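Local atomic coordinates of superoxide dismutase [Mn/Fe] (Porphyromonas gingivalis, PDB entry 1UER), a protein that destroys toxic superoxide radicals by dismuting them to oxygen and hydrogen peroxide, using one manganese or iron ion per subunit of a homodimer. Residues D13-V18 / F81-G86; L72-Y77 / S121-L126; D98-S103 / N131-I136; L154-W159 / D177-V182. All blocks are in the same frame, centred on the assembly; numbering follows the deposited sequence.

Contact 1: D13-V18 / F81-G86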
loop_
_atom_site.group_PDB
_atom_site.type_symbol
_atom_site.label_atom_id
_atom_site.label_comp_id
_atom_site.label_asym_id
_atom_site.label_seq_id
_atom_site.Cartn_x
_atom_site.Cartn_y
_atom_site.Cartn_z
ATOM N N ASP A 13 -19.906 -7.261 12.952
ATOM C CA ASP A 13 -19.137 -6.855 14.128
ATOM C C ASP A 13 -18.514 -8.066 14.863
ATOM O O ASP A 13 -17.887 -7.903 15.908
ATOM C CB ASP A 13 -20.030 -6.058 15.112
ATOM C CG ASP A 13 -21.207 -6.889 15.675
ATOM O OD1 ASP A 13 -21.547 -7.956 15.131
ATOM O OD2 ASP A 13 -21.819 -6.471 16.691
ATOM N N ALA A 14 -18.679 -9.270 14.316
ATOM C CA ALA A 14 -18.174 -10.502 14.948
ATOM C C ALA A 14 -16.658 -10.603 15.180
ATOM O O ALA A 14 -16.234 -11.307 16.092
ATOM C CB ALA A 14 -18.639 -11.724 14.150
ATOM N N LEU A 15 -15.854 -9.900 14.382
ATOM C CA LEU A 15 -14.389 -9.965 14.543
ATOM C C LEU A 15 -13.788 -8.793 15.353
ATOM O O LEU A 15 -12.571 -8.698 15.541
ATOM C CB LEU A 15 -13.742 -10.040 13.150
ATOM C CG LEU A 15 -14.297 -11.178 12.272
ATOM C CD1 LEU A 15 -13.552 -11.228 10.898
ATOM C CD2 LEU A 15 -14.088 -12.499 12.997
ATOM N N ALA A 16 -14.652 -7.899 15.822
ATOM C CA ALA A 16 -14.194 -6.748 16.596
ATOM C C ALA A 16 -13.639 -7.259 17.926
ATOM O O ALA A 16 -14.215 -8.128 18.567
ATOM C CB ALA A 16 -15.344 -5.750 16.804
ATOM N N PRO A 17 -12.586 -6.624 18.422
ATOM C CA PRO A 17 -11.869 -5.467 17.886
ATOM C C PRO A 17 -10.722 -5.694 16.916
ATOM O O PRO A 17 -10.104 -4.709 16.468
ATOM C CB PRO A 17 -11.353 -4.796 19.146
ATOM C CG PRO A 17 -10.966 -6.000 20.005
ATOM C CD PRO A 17 -11.967 -7.106 19.672
ATOM N N VAL A 18 -10.395 -6.947 16.608
ATOM C CA VAL A 18 -9.255 -7.203 15.718
ATOM C C VAL A 18 -9.537 -6.659 14.319
ATOM O O VAL A 18 -8.652 -6.105 13.682
ATOM C CB VAL A 18 -8.883 -8.705 15.670
ATOM C CG1 VAL A 18 -7.672 -8.896 14.765
ATOM C CG2 VAL A 18 -8.530 -9.210 17.095
ATOM N N PHE A 81 -11.769 -16.545 9.221
ATOM C CA PHE A 81 -11.864 -16.016 10.592
ATOM C C PHE A 81 -13.188 -16.303 11.275
ATOM O O PHE A 81 -14.235 -16.355 10.622
ATOM C CB PHE A 81 -11.694 -14.489 10.604
ATOM C CG PHE A 81 -10.357 -13.997 10.079
ATOM C CD1 PHE A 81 -9.170 -14.449 10.610
ATOM C CD2 PHE A 81 -10.316 -13.013 9.092
ATOM C CE1 PHE A 81 -7.937 -13.932 10.177
ATOM C CE2 PHE A 81 -9.108 -12.496 8.648
ATOM C CZ PHE A 81 -7.909 -12.952 9.191
ATOM N N ARG A 82 -13.135 -16.438 12.602
ATOM C CA ARG A 82 -14.346 -16.649 13.372
ATOM C C ARG A 82 -14.098 -16.268 14.830
ATOM O O ARG A 82 -12.983 -16.386 15.317
ATOM C CB ARG A 82 -14.771 -18.129 13.366
ATOM C CG ARG A 82 -15.298 -18.689 12.064
ATOM C CD ARG A 82 -16.632 -18.114 11.591
ATOM N NE ARG A 82 -17.162 -18.977 10.540
ATOM C CZ ARG A 82 -16.666 -19.019 9.316
ATOM N NH1 ARG A 82 -15.632 -18.235 8.991
ATOM N NH2 ARG A 82 -17.145 -19.906 8.444
ATOM N N PRO A 83 -15.132 -15.762 15.523
ATOM C CA PRO A 83 -14.995 -15.411 16.941
ATOM C C PRO A 83 -15.012 -16.741 17.699
ATOM O O PRO A 83 -15.505 -17.775 17.171
ATOM C CB PRO A 83 -16.256 -14.593 17.241
ATOM C CG PRO A 83 -17.289 -15.097 16.206
ATOM C CD PRO A 83 -16.457 -15.407 14.971
ATOM N N GLY A 84 -14.486 -16.726 18.922
ATOM C CA GLY A 84 -14.473 -17.909 19.770
ATOM C C GLY A 84 -13.643 -19.073 19.262
ATOM O O GLY A 84 -13.905 -20.213 19.641
ATOM N N LYS A 85 -12.645 -18.804 18.417
ATOM C CA LYS A 85 -11.795 -19.871 17.874
ATOM C C LYS A 85 -10.329 -19.584 18.211
ATOM O O LYS A 85 -9.986 -19.504 19.389
ATOM C CB LYS A 85 -11.979 -19.989 16.352
ATOM C CG LYS A 85 -13.412 -20.292 15.976
ATOM C CD LYS A 85 -13.870 -21.583 16.604
ATOM C CE LYS A 85 -15.190 -22.047 15.979
ATOM N NZ LYS A 85 -14.998 -23.378 15.330
ATOM N N GLY A 86 -9.467 -19.439 17.205
ATOM C CA GLY A 86 -8.061 -19.172 17.489
ATOM C C GLY A 86 -7.367 -20.436 17.984
ATOM O O GLY A 86 -7.717 -21.541 17.561
#
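Leu15 reaches across to Phe81 and Pro83 with both of its methyl groups, and this apolar packing carries most of the contact. The methyls straddle CB of Phe81, CD1 at 3.8 Å and CD2 at 3.9 Å, and CD2 also reaches the Pro83 ring, 4.2 Å from its CD. CG of Leu15 stands beside the backbone N and anti to the carbonyl carbon (chi1 -54°), which leans the branched end toward the other loop; a forked side chain can meet two neighbours there. The Phe81 side chain crosses that of Leu15 at about a right angle; its ring then runs inward, where it meets Tyr77 edge-to-face and packs on Leu178. Ala14 adds a small methyl, with CB 4.2 Å from CG of Pro83, and its O touches CB of Pro83 at 3.5 Å.

In the fold, two loops meet here: 13-18 leads into helix 21-42, which carries the metal ligand His27, and 81-86 leaves helix 62-79, which carries His74. Residues 13-16 form a type I beta turn, closed by Ala16 N to Asp13 O at 3.2 Å, which brings Ala14 and Leu15 up to Pro83.

Among the polar groups, Arg82 points away and folds back, its NH1 donating to Phe81 O at 2.9 Å from above the carbonyl plane and also to Thr79 O. Its backbone bonds Ile181, linking this loop to the next.

Contact 2: L72-Y77 / S121-L126; sequences LNHNLY and SGWVWL. With FE (Fe (III) ion), chain E.
Asn73 lies flat against the indole of Trp123, its amide plane turned only 24° from the ring. CB, pointing at the strand, lies over the six-membered ring in a CH-pi contact, 3.6 Å from the centroid, and the first torsion, with CG beside the backbone N, then carries the amide across the indole. On the pyrrole side ND2 and Trp123 NE1 are both donors and serve other acceptors: Gly143 O takes ND2, and Gln70 OE1 takes NE1. OD1 lies at the edge of the second indole, accepting a weak, bent bond from Trp125 NE1 at 3.1 Å; it also accepts from Asn144 ND2. Asparagine suits this place because a short, flat side chain can stack on one tryptophan while its two polar ends find partners.

Here helix 62-79, from the alpha-hairpin domain, packs on strand 122-128 of the C-terminal domain, and the aromatic cluster of His74, Tyr77 and Trp123 lines the metal site characteristic of iron/manganese superoxide dismutases. The edge of Trp123 meets the face of His74 in a T-shaped pair, CZ2 lying 3.6 Å from CE1. His74 NE2 binds the iron at 2.2 Å, and ND1 donates to Gln70 O, so a bond on each ring nitrogen and the indole on one face fix its rotation.

Tyr77 differs from Asn73 and His74: its CG is anti to the backbone N (chi1 179°), which carries the ring to the far end of the indole, where the Trp123 edge points to the Tyr77 face in an offset edge-to-face pair. One residue earlier, Leu76 brings CD1 to 3.7 Å from CH2 of Trp125.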
loop_
_atom_site.group_PDB
_atom_site.type_symbol
_atom_site.label_atom_id
_atom_site.label_comp_id
_atom_site.label_asym_id
_atom_site.label_seq_id
_atom_site.Cartn_x
_atom_site.Cartn_y
_atom_site.Cartn_z
ATOM N N LEU A 72 -9.906 -13.174 -4.959
ATOM C CA LEU A 72 -9.598 -14.467 -4.339
ATOM C C LEU A 72 -8.961 -14.286 -2.961
ATOM O O LEU A 72 -9.379 -14.920 -1.997
ATOM C CB LEU A 72 -8.658 -15.307 -5.230
ATOM C CG LEU A 72 -8.228 -16.678 -4.683
ATOM C CD1 LEU A 72 -9.457 -17.515 -4.303
ATOM C CD2 LEU A 72 -7.292 -17.361 -5.684
ATOM N N ASN A 73 -7.971 -13.393 -2.860
ATOM C CA ASN A 73 -7.317 -13.155 -1.575
ATOM C C ASN A 73 -8.363 -12.808 -0.500
ATOM O O ASN A 73 -8.341 -13.389 0.584
ATOM C CB ASN A 73 -6.356 -11.970 -1.680
ATOM C CG ASN A 73 -5.023 -12.349 -2.253
ATOM O OD1 ASN A 73 -4.539 -13.457 -2.020
ATOM N ND2 ASN A 73 -4.385 -11.411 -2.972
ATOM N N HIS A 74 -9.251 -11.852 -0.800
ATOM C CA HIS A 74 -10.249 -11.446 0.194
ATOM C C HIS A 74 -11.300 -12.513 0.509
ATOM O O HIS A 74 -11.738 -12.640 1.659
ATOM C CB HIS A 74 -10.898 -10.125 -0.228
ATOM C CG HIS A 74 -9.992 -8.955 -0.065
ATOM N ND1 HIS A 74 -9.119 -8.556 -1.052
ATOM C CD2 HIS A 74 -9.819 -8.090 0.969
ATOM C CE1 HIS A 74 -8.449 -7.493 -0.637
ATOM N NE2 HIS A 74 -8.852 -7.193 0.580
ATOM N N ASN A 75 -11.681 -13.320 -0.481
ATOM C CA ASN A 75 -12.664 -14.375 -0.194
ATOM C C ASN A 75 -12.033 -15.342 0.826
ATOM O O ASN A 75 -12.688 -15.758 1.785
ATOM C CB ASN A 75 -13.041 -15.138 -1.467
ATOM C CG ASN A 75 -13.826 -14.283 -2.449
ATOM O OD1 ASN A 75 -14.323 -13.203 -2.095
ATOM N ND2 ASN A 75 -13.946 -14.761 -3.687
ATOM N N LEU A 76 -10.768 -15.665 0.627
ATOM C CA LEU A 76 -10.077 -16.569 1.547
ATOM C C LEU A 76 -9.881 -15.908 2.908
ATOM O O LEU A 76 -10.056 -16.528 3.956
ATOM C CB LEU A 76 -8.752 -16.976 0.953
ATOM C CG LEU A 76 -8.922 -17.892 -0.268
ATOM C CD1 LEU A 76 -7.594 -17.850 -1.046
ATOM C CD2 LEU A 76 -9.272 -19.364 0.137
ATOM N N TYR A 77 -9.516 -14.638 2.883
ATOM C CA TYR A 77 -9.282 -13.853 4.096
ATOM C C TYR A 77 -10.511 -13.779 4.999
ATOM O O TYR A 77 -10.448 -14.132 6.161
ATOM C CB TYR A 77 -8.869 -12.457 3.669
ATOM C CG TYR A 77 -8.603 -11.479 4.774
ATOM C CD1 TYR A 77 -7.412 -11.522 5.502
ATOM C CD2 TYR A 77 -9.480 -10.439 5.006
ATOM C CE1 TYR A 77 -7.091 -10.515 6.439
ATOM C CE2 TYR A 77 -9.179 -9.433 5.925
ATOM C CZ TYR A 77 -7.983 -9.468 6.628
ATOM O OH TYR A 77 -7.630 -8.422 7.459
ATOM N N SER A 121 2.199 -2.492 -0.109
ATOM C CA SER A 121 0.956 -3.274 0.051
ATOM C C SER A 121 1.201 -4.737 -0.325
ATOM O O SER A 121 2.047 -5.027 -1.168
ATOM C CB SER A 121 -0.142 -2.756 -0.892
ATOM O OG SER A 121 -0.395 -1.353 -0.702
ATOM N N GLY A 122 0.425 -5.644 0.262
ATOM C CA GLY A 122 0.587 -7.046 -0.092
ATOM C C GLY A 122 -0.026 -7.990 0.910
ATOM O O GLY A 122 -0.783 -7.562 1.789
ATOM N N TRP A 123 0.312 -9.274 0.745
ATOM C CA TRP A 123 -0.211 -10.363 1.579
ATOM C C TRP A 123 0.890 -11.305 2.050
ATOM O O TRP A 123 1.867 -11.505 1.315
ATOM C CB TRP A 123 -1.184 -11.216 0.739
ATOM C CG TRP A 123 -2.445 -10.488 0.360
ATOM C CD1 TRP A 123 -2.589 -9.530 -0.595
ATOM C CD2 TRP A 123 -3.715 -10.623 0.993
ATOM N NE1 TRP A 123 -3.876 -9.043 -0.592
ATOM C CE2 TRP A 123 -4.587 -9.701 0.381
ATOM C CE3 TRP A 123 -4.206 -11.443 2.041
ATOM C CZ2 TRP A 123 -5.909 -9.563 0.768
ATOM C CZ3 TRP A 123 -5.528 -11.304 2.417
ATOM C CH2 TRP A 123 -6.364 -10.364 1.777
ATOM N N VAL A 124 0.756 -11.859 3.255
ATOM C CA VAL A 124 1.677 -12.913 3.673
ATOM C C VAL A 124 0.806 -14.201 3.679
ATOM O O VAL A 124 -0.263 -14.268 4.316
ATOM C CB VAL A 124 2.375 -12.690 5.058
ATOM C CG1 VAL A 124 1.373 -12.399 6.156
ATOM C CG2 VAL A 124 3.220 -13.920 5.365
ATOM N N TRP A 125 1.281 -15.211 2.965
ATOM C CA TRP A 125 0.527 -16.456 2.804
ATOM C C TRP A 125 1.252 -17.706 3.279
ATOM O O TRP A 125 2.464 -17.856 3.027
ATOM C CB TRP A 125 0.239 -16.663 1.292
ATOM C CG TRP A 125 -0.942 -15.959 0.755
ATOM C CD1 TRP A 125 -0.972 -14.774 0.047
ATOM C CD2 TRP A 125 -2.295 -16.311 1.009
ATOM N NE1 TRP A 125 -2.276 -14.372 -0.129
ATOM C CE2 TRP A 125 -3.107 -15.294 0.451
ATOM C CE3 TRP A 125 -2.899 -17.387 1.665
ATOM C CZ2 TRP A 125 -4.503 -15.328 0.536
ATOM C CZ3 TRP A 125 -4.275 -17.418 1.756
ATOM C CH2 TRP A 125 -5.063 -16.390 1.193
ATOM N N LEU A 126 0.508 -18.588 3.953
ATOM C CA LEU A 126 1.014 -19.913 4.310
ATOM C C LEU A 126 0.433 -20.724 3.130
ATOM O O LEU A 126 -0.795 -20.676 2.874
ATOM C CB LEU A 126 0.395 -20.429 5.619
ATOM C CG LEU A 126 0.702 -21.914 5.877
ATOM C CD1 LEU A 126 2.206 -22.171 6.096
ATOM C CD2 LEU A 126 -0.093 -22.357 7.098
HETATM FE FE FE E . -7.536 -5.839 1.655
HETATM O O HOH W 1 -5.946 -5.848 0.377
#

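Contact 3: D98-S103 / N131-I136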
loop_
_atom_site.group_PDB
_atom_site.type_symbol
_atom_site.label_atom_id
_atom_site.label_comp_id
_atom_site.label_asym_id
_atom_site.label_seq_id
_atom_site.Cartn_x
_atom_site.Cartn_y
_atom_site.Cartn_z
ATOM N N ASP A 98 4.626 -28.342 12.859
ATOM C CA ASP A 98 5.644 -28.708 13.853
ATOM C C ASP A 98 6.889 -29.273 13.173
ATOM O O ASP A 98 8.026 -28.958 13.554
ATOM C CB ASP A 98 5.109 -29.776 14.822
ATOM C CG ASP A 98 4.233 -29.207 15.916
ATOM O OD1 ASP A 98 4.166 -27.962 16.064
ATOM O OD2 ASP A 98 3.595 -30.014 16.643
ATOM N N LYS A 99 6.681 -30.133 12.176
ATOM C CA LYS A 99 7.799 -30.737 11.472
ATOM C C LYS A 99 8.617 -29.767 10.635
ATOM O O LYS A 99 9.850 -29.870 10.585
ATOM C CB LYS A 99 7.314 -31.885 10.571
ATOM C CG LYS A 99 8.254 -33.083 10.538
ATOM C CD LYS A 99 8.553 -33.485 9.111
ATOM C CE LYS A 99 7.909 -34.810 8.763
ATOM N NZ LYS A 99 8.901 -35.938 8.835
ATOM N N GLN A 100 7.950 -28.837 9.956
ATOM C CA GLN A 100 8.662 -27.899 9.104
ATOM C C GLN A 100 9.203 -26.650 9.802
ATOM O O GLN A 100 10.250 -26.125 9.410
ATOM C CB GLN A 100 7.763 -27.487 7.938
ATOM C CG GLN A 100 7.327 -28.662 7.082
ATOM C CD GLN A 100 7.425 -28.327 5.624
ATOM O OE1 GLN A 100 6.446 -28.410 4.901
ATOM N NE2 GLN A 100 8.629 -27.909 5.183
ATOM N N PHE A 101 8.502 -26.175 10.825
ATOM C CA PHE A 101 8.919 -24.966 11.548
ATOM C C PHE A 101 9.366 -25.214 12.986
ATOM O O PHE A 101 9.792 -24.282 13.680
ATOM C CB PHE A 101 7.780 -23.930 11.537
ATOM C CG PHE A 101 7.355 -23.517 10.149
ATOM C CD1 PHE A 101 8.019 -22.492 9.488
ATOM C CD2 PHE A 101 6.320 -24.181 9.490
ATOM C CE1 PHE A 101 7.674 -22.136 8.196
ATOM C CE2 PHE A 101 5.961 -23.834 8.191
ATOM C CZ PHE A 101 6.641 -22.811 7.537
ATOM N N GLY A 102 9.274 -26.465 13.433
ATOM C CA GLY A 102 9.679 -26.792 14.791
ATOM C C GLY A 102 8.545 -26.750 15.796
ATOM O O GLY A 102 8.385 -27.665 16.607
ATOM N N SER A 103 7.749 -25.687 15.772
ATOM C CA SER A 103 6.648 -25.551 16.713
ATOM C C SER A 103 5.693 -24.474 16.186
ATOM O O SER A 103 6.070 -23.679 15.325
ATOM C CB SER A 103 7.184 -25.116 18.072
ATOM O OG SER A 103 7.714 -23.801 17.984
ATOM N N ASN A 131 2.649 -32.192 -2.289
ATOM C CA ASN A 131 2.992 -33.208 -1.309
ATOM C C ASN A 131 2.831 -32.740 0.121
ATOM O O ASN A 131 3.220 -33.444 1.065
ATOM C CB ASN A 131 4.404 -33.729 -1.563
ATOM C CG ASN A 131 4.493 -34.461 -2.870
ATOM O OD1 ASN A 131 5.320 -34.144 -3.731
ATOM N ND2 ASN A 131 3.622 -35.442 -3.042
ATOM N N GLY A 132 2.248 -31.546 0.278
ATOM C CA GLY A 132 1.998 -31.014 1.607
ATOM C C GLY A 132 3.121 -30.195 2.198
ATOM O O GLY A 132 3.088 -29.877 3.386
ATOM N N LYS A 133 4.124 -29.876 1.387
ATOM C CA LYS A 133 5.241 -29.073 1.871
ATOM C C LYS A 133 4.741 -27.645 2.039
ATOM O O LYS A 133 4.169 -27.067 1.102
ATOM C CB LYS A 133 6.403 -29.085 0.877
ATOM C CG LYS A 133 7.644 -28.420 1.434
ATOM C CD LYS A 133 8.874 -28.733 0.584
ATOM C CE LYS A 133 9.893 -27.629 0.728
ATOM N NZ LYS A 133 10.421 -27.589 2.111
ATOM N N LEU A 134 4.970 -27.104 3.240
ATOM C CA LEU A 134 4.546 -25.755 3.609
ATOM C C LEU A 134 5.585 -24.699 3.294
ATOM O O LEU A 134 6.792 -24.960 3.303
ATOM C CB LEU A 134 4.251 -25.693 5.100
ATOM C CG LEU A 134 3.163 -26.637 5.609
ATOM C CD1 LEU A 134 3.117 -26.603 7.126
ATOM C CD2 LEU A 134 1.829 -26.228 5.006
ATOM N N SER A 135 5.116 -23.482 3.051
ATOM C CA SER A 135 6.026 -22.371 2.778
ATOM C C SER A 135 5.327 -21.096 3.171
ATOM O O SER A 135 4.110 -21.057 3.239
ATOM C CB SER A 135 6.371 -22.285 1.299
ATOM O OG SER A 135 5.213 -22.125 0.494
ATOM N N ILE A 136 6.125 -20.077 3.458
ATOM C CA ILE A 136 5.591 -18.763 3.801
ATOM C C ILE A 136 5.951 -17.937 2.576
ATOM O O ILE A 136 7.134 -17.836 2.209
ATOM C CB ILE A 136 6.270 -18.172 5.037
ATOM C CG1 ILE A 136 5.910 -19.000 6.269
ATOM C CG2 ILE A 136 5.829 -16.710 5.206
ATOM C CD1 ILE A 136 6.574 -18.530 7.548
#
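Gln100 OE1 accepts the backbone N-H of Leu134 in a short, nearly straight bond, 2.6 Å long with 170° at the hydrogen. The donor is tilted 29° from the plane of the amide carbonyl. A long amide side chain suits this place, since it can span from the helix to the start of a strand and offer an acceptor there. Its chain is bent at chi2 (-137°), turning the amide toward the main chain of Lys133 and Leu134. OE1 also touches Lys133 CA at 3.3 Å, and the aliphatic CG of Lys133 passes beside the amide, 3.9 Å from Gln100 NE2.

Next to this hydrogen bond the packing is apolar. CB of Leu134 comes to the edge of the Phe101 ring, 4.0 Å from CE2, while Ile136 extends its CD1 to within 3.8 Å of CE1. Leu134 and Ile136 alternate with Ser135, which turns away. The contact thus joins the end of helix 91-101 to the outer strand 134-140 of the antiparallel sheet in the C-terminal domain, at the surface and far from the metal.

In the outer shell, Lys133 N bonds Asp129 OD1 and Gly132 O bonds Tyr191 OH, which hold the start of the strand. Phe101 also meets the ring of Phe107 on the following helix. Gly102 ends the helix at backbone angles where a side chain would jam against the preceding carbonyl O, and Ser103 N-caps helix 104-117.

Contact 4: L154-W159 / D177-V182. With FE (Fe (III) ion), chain E.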
loop_
_atom_site.group_PDB
_atom_site.type_symbol
_atom_site.label_atom_id
_atom_site.label_comp_id
_atom_site.label_asym_id
_atom_site.label_seq_id
_atom_site.Cartn_x
_atom_site.Cartn_y
_atom_site.Cartn_z
ATOM N N LEU A 154 -3.556 -19.917 4.529
ATOM C CA LEU A 154 -3.833 -18.859 5.511
ATOM C C LEU A 154 -3.200 -17.583 4.997
ATOM O O LEU A 154 -2.000 -17.565 4.726
ATOM C CB LEU A 154 -3.181 -19.215 6.839
ATOM C CG LEU A 154 -3.343 -18.142 7.911
ATOM C CD1 LEU A 154 -4.770 -18.125 8.391
ATOM C CD2 LEU A 154 -2.420 -18.462 9.088
ATOM N N GLY A 155 -3.981 -16.515 4.865
ATOM C CA GLY A 155 -3.375 -15.303 4.332
ATOM C C GLY A 155 -3.738 -14.075 5.131
ATOM O O GLY A 155 -4.904 -13.858 5.441
ATOM N N PHE A 156 -2.734 -13.260 5.440
ATOM C CA PHE A 156 -2.935 -12.021 6.195
ATOM C C PHE A 156 -2.701 -10.849 5.256
ATOM O O PHE A 156 -1.700 -10.795 4.533
ATOM C CB PHE A 156 -1.951 -11.954 7.367
ATOM C CG PHE A 156 -2.269 -12.914 8.509
ATOM C CD1 PHE A 156 -3.470 -13.652 8.512
ATOM C CD2 PHE A 156 -1.365 -13.080 9.575
ATOM C CE1 PHE A 156 -3.772 -14.562 9.576
ATOM C CE2 PHE A 156 -1.652 -13.985 10.648
ATOM C CZ PHE A 156 -2.863 -14.720 10.631
ATOM N N ASP A 157 -3.649 -9.923 5.269
ATOM C CA ASP A 157 -3.643 -8.738 4.419
ATOM C C ASP A 157 -2.814 -7.665 5.095
ATOM O O ASP A 157 -3.126 -7.280 6.228
ATOM C CB ASP A 157 -5.085 -8.251 4.268
ATOM C CG ASP A 157 -5.265 -7.187 3.212
ATOM O OD1 ASP A 157 -4.287 -6.752 2.598
ATOM O OD2 ASP A 157 -6.431 -6.790 2.996
ATOM N N VAL A 158 -1.756 -7.198 4.431
ATOM C CA VAL A 158 -0.957 -6.139 5.016
ATOM C C VAL A 158 -1.114 -4.826 4.245
ATOM O O VAL A 158 -0.368 -3.871 4.473
ATOM C CB VAL A 158 0.550 -6.521 5.260
ATOM C CG1 VAL A 158 0.636 -7.736 6.260
ATOM C CG2 VAL A 158 1.243 -6.868 3.968
ATOM N N TRP A 159 -2.090 -4.772 3.326
ATOM C CA TRP A 159 -2.436 -3.469 2.718
ATOM C C TRP A 159 -2.873 -2.637 3.931
ATOM O O TRP A 159 -3.563 -3.154 4.821
ATOM C CB TRP A 159 -3.617 -3.613 1.784
ATOM C CG TRP A 159 -3.239 -4.178 0.433
ATOM C CD1 TRP A 159 -2.730 -5.424 0.146
ATOM C CD2 TRP A 159 -3.471 -3.528 -0.816
ATOM N NE1 TRP A 159 -2.652 -5.580 -1.242
ATOM C CE2 TRP A 159 -3.103 -4.428 -1.842
ATOM C CE3 TRP A 159 -3.967 -2.260 -1.165
ATOM C CZ2 TRP A 159 -3.213 -4.097 -3.201
ATOM C CZ3 TRP A 159 -4.088 -1.929 -2.542
ATOM C CH2 TRP A 159 -3.705 -2.865 -3.533
ATOM N N ASP A 177 -2.409 -9.950 16.673
ATOM C CA ASP A 177 -3.792 -10.135 17.123
ATOM C C ASP A 177 -4.603 -11.042 16.165
ATOM O O ASP A 177 -5.582 -11.675 16.563
ATOM C CB ASP A 177 -4.536 -8.786 17.222
ATOM C CG ASP A 177 -4.078 -7.955 18.404
ATOM O OD1 ASP A 177 -3.392 -8.525 19.282
ATOM O OD2 ASP A 177 -4.401 -6.734 18.453
ATOM N N LEU A 178 -4.235 -11.081 14.891
ATOM C CA LEU A 178 -5.010 -11.891 13.967
ATOM C C LEU A 178 -5.042 -13.372 14.353
ATOM O O LEU A 178 -6.024 -14.070 14.043
ATOM C CB LEU A 178 -4.450 -11.786 12.549
ATOM C CG LEU A 178 -4.805 -10.505 11.776
ATOM C CD1 LEU A 178 -3.998 -10.566 10.456
ATOM C CD2 LEU A 178 -6.288 -10.403 11.478
ATOM N N TRP A 179 -4.007 -13.855 15.041
ATOM C CA TRP A 179 -3.994 -15.285 15.378
ATOM C C TRP A 179 -5.192 -15.659 16.226
ATOM O O TRP A 179 -5.713 -16.784 16.155
ATOM C CB TRP A 179 -2.702 -15.663 16.115
ATOM C CG TRP A 179 -1.479 -15.442 15.273
ATOM C CD1 TRP A 179 -0.582 -14.417 15.398
ATOM C CD2 TRP A 179 -1.051 -16.209 14.140
ATOM N NE1 TRP A 179 0.373 -14.488 14.414
ATOM C CE2 TRP A 179 0.110 -15.579 13.623
ATOM C CE3 TRP A 179 -1.534 -17.362 13.506
ATOM C CZ2 TRP A 179 0.794 -16.063 12.504
ATOM C CZ3 TRP A 179 -0.868 -17.830 12.407
ATOM C CH2 TRP A 179 0.293 -17.183 11.905
ATOM N N SER A 180 -5.659 -14.709 17.008
ATOM C CA SER A 180 -6.761 -14.978 17.893
ATOM C C SER A 180 -8.114 -15.169 17.243
ATOM O O SER A 180 -9.036 -15.648 17.918
ATOM C CB SER A 180 -6.837 -13.903 18.972
ATOM O OG SER A 180 -7.419 -12.722 18.517
ATOM N N ILE A 181 -8.245 -14.816 15.962
ATOM C CA ILE A 181 -9.523 -14.988 15.269
ATOM C C ILE A 181 -9.444 -15.985 14.124
ATOM O O ILE A 181 -10.429 -16.184 13.386
ATOM C CB ILE A 181 -10.100 -13.657 14.747
ATOM C CG1 ILE A 181 -9.059 -12.879 13.939
ATOM C CG2 ILE A 181 -10.545 -12.816 15.915
ATOM C CD1 ILE A 181 -9.680 -11.786 13.088
ATOM N N VAL A 182 -8.297 -16.640 14.004
ATOM C CA VAL A 182 -8.139 -17.651 12.958
ATOM C C VAL A 182 -8.955 -18.910 13.340
ATOM O O VAL A 182 -8.867 -19.404 14.463
ATOM C CB VAL A 182 -6.663 -18.069 12.801
ATOM C CG1 VAL A 182 -6.564 -19.329 11.924
ATOM C CG2 VAL A 182 -5.842 -16.935 12.178
HETATM FE FE FE E . -7.536 -5.839 1.655
HETATM O O HOH W 1 -5.946 -5.848 0.377
#
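One end of strand 151-157 carries a metal ligand, and the residues before it pack in the hydrophobic core of the C-terminal domain against residues 178-182. Phe156 is central to that packing. Leu178 lays CD1 over one face of its ring as a CH-pi contact, 3.7 Å from the centroid, the two side chains coming from opposite directions. The Phe156 edge is directed at the face of Trp179: CE2 approaches CZ2 at 3.7 Å and the planes stand at 68°. At the rim, Val182 CG2 lies 4.0 Å from Phe156 CZ. A flat ring suits this position because its face and edge can each take a different neighbour.

Two residues earlier on the same side of the strand, Leu154 has CG anti to the backbone N (chi1 177°), which extends the chain toward residues 179-182; the branching at CG then gives CD2 to Trp179 CZ3 at 3.7 Å and CD1 to Val182 CG2 at 4.1 Å. The polar edge of Trp179 is satisfied beyond this core, NE1 bonding Asn112 OD1.

Asp157 turns away from these side chains to the iron, which OD2 binds at 2.0 Å; His27, His74 and His161 are the other protein ligands. Its second oxygen, OD1, accepts the backbone N of Trp159 at 3.0 Å in an Asx turn and a weak bond from the metal-bound water, which helps to hold the carboxylate. Three histidines, one aspartate and a solvent molecule form the five-coordinate site typical of iron/manganese superoxide dismutases.

Contacts 2, 3 and 4 all reach the three-stranded antiparallel sheet: contact 2 through the middle strand 122-128, contacts 3 and 4 through the outer strands 134-140 and 151-157. Contacts 2 and 4, centres about 9 Å apart, share the iron and its water; His74 of one and Asp157 of the other bring ligands from the two domains to a single metal. Contact 1 lies in loops about 11 Å from contact 4, centre to centre, and backbone bonds from Arg82 to Ile181 and from Gly86 to Val182 link the two. Contact 3 is far from contact 1, about 26 Å between centres, but packs against contact 2 across the sheet. Along the chain contact 2 crosses both 1 and 3, whereas contact 4 follows all three.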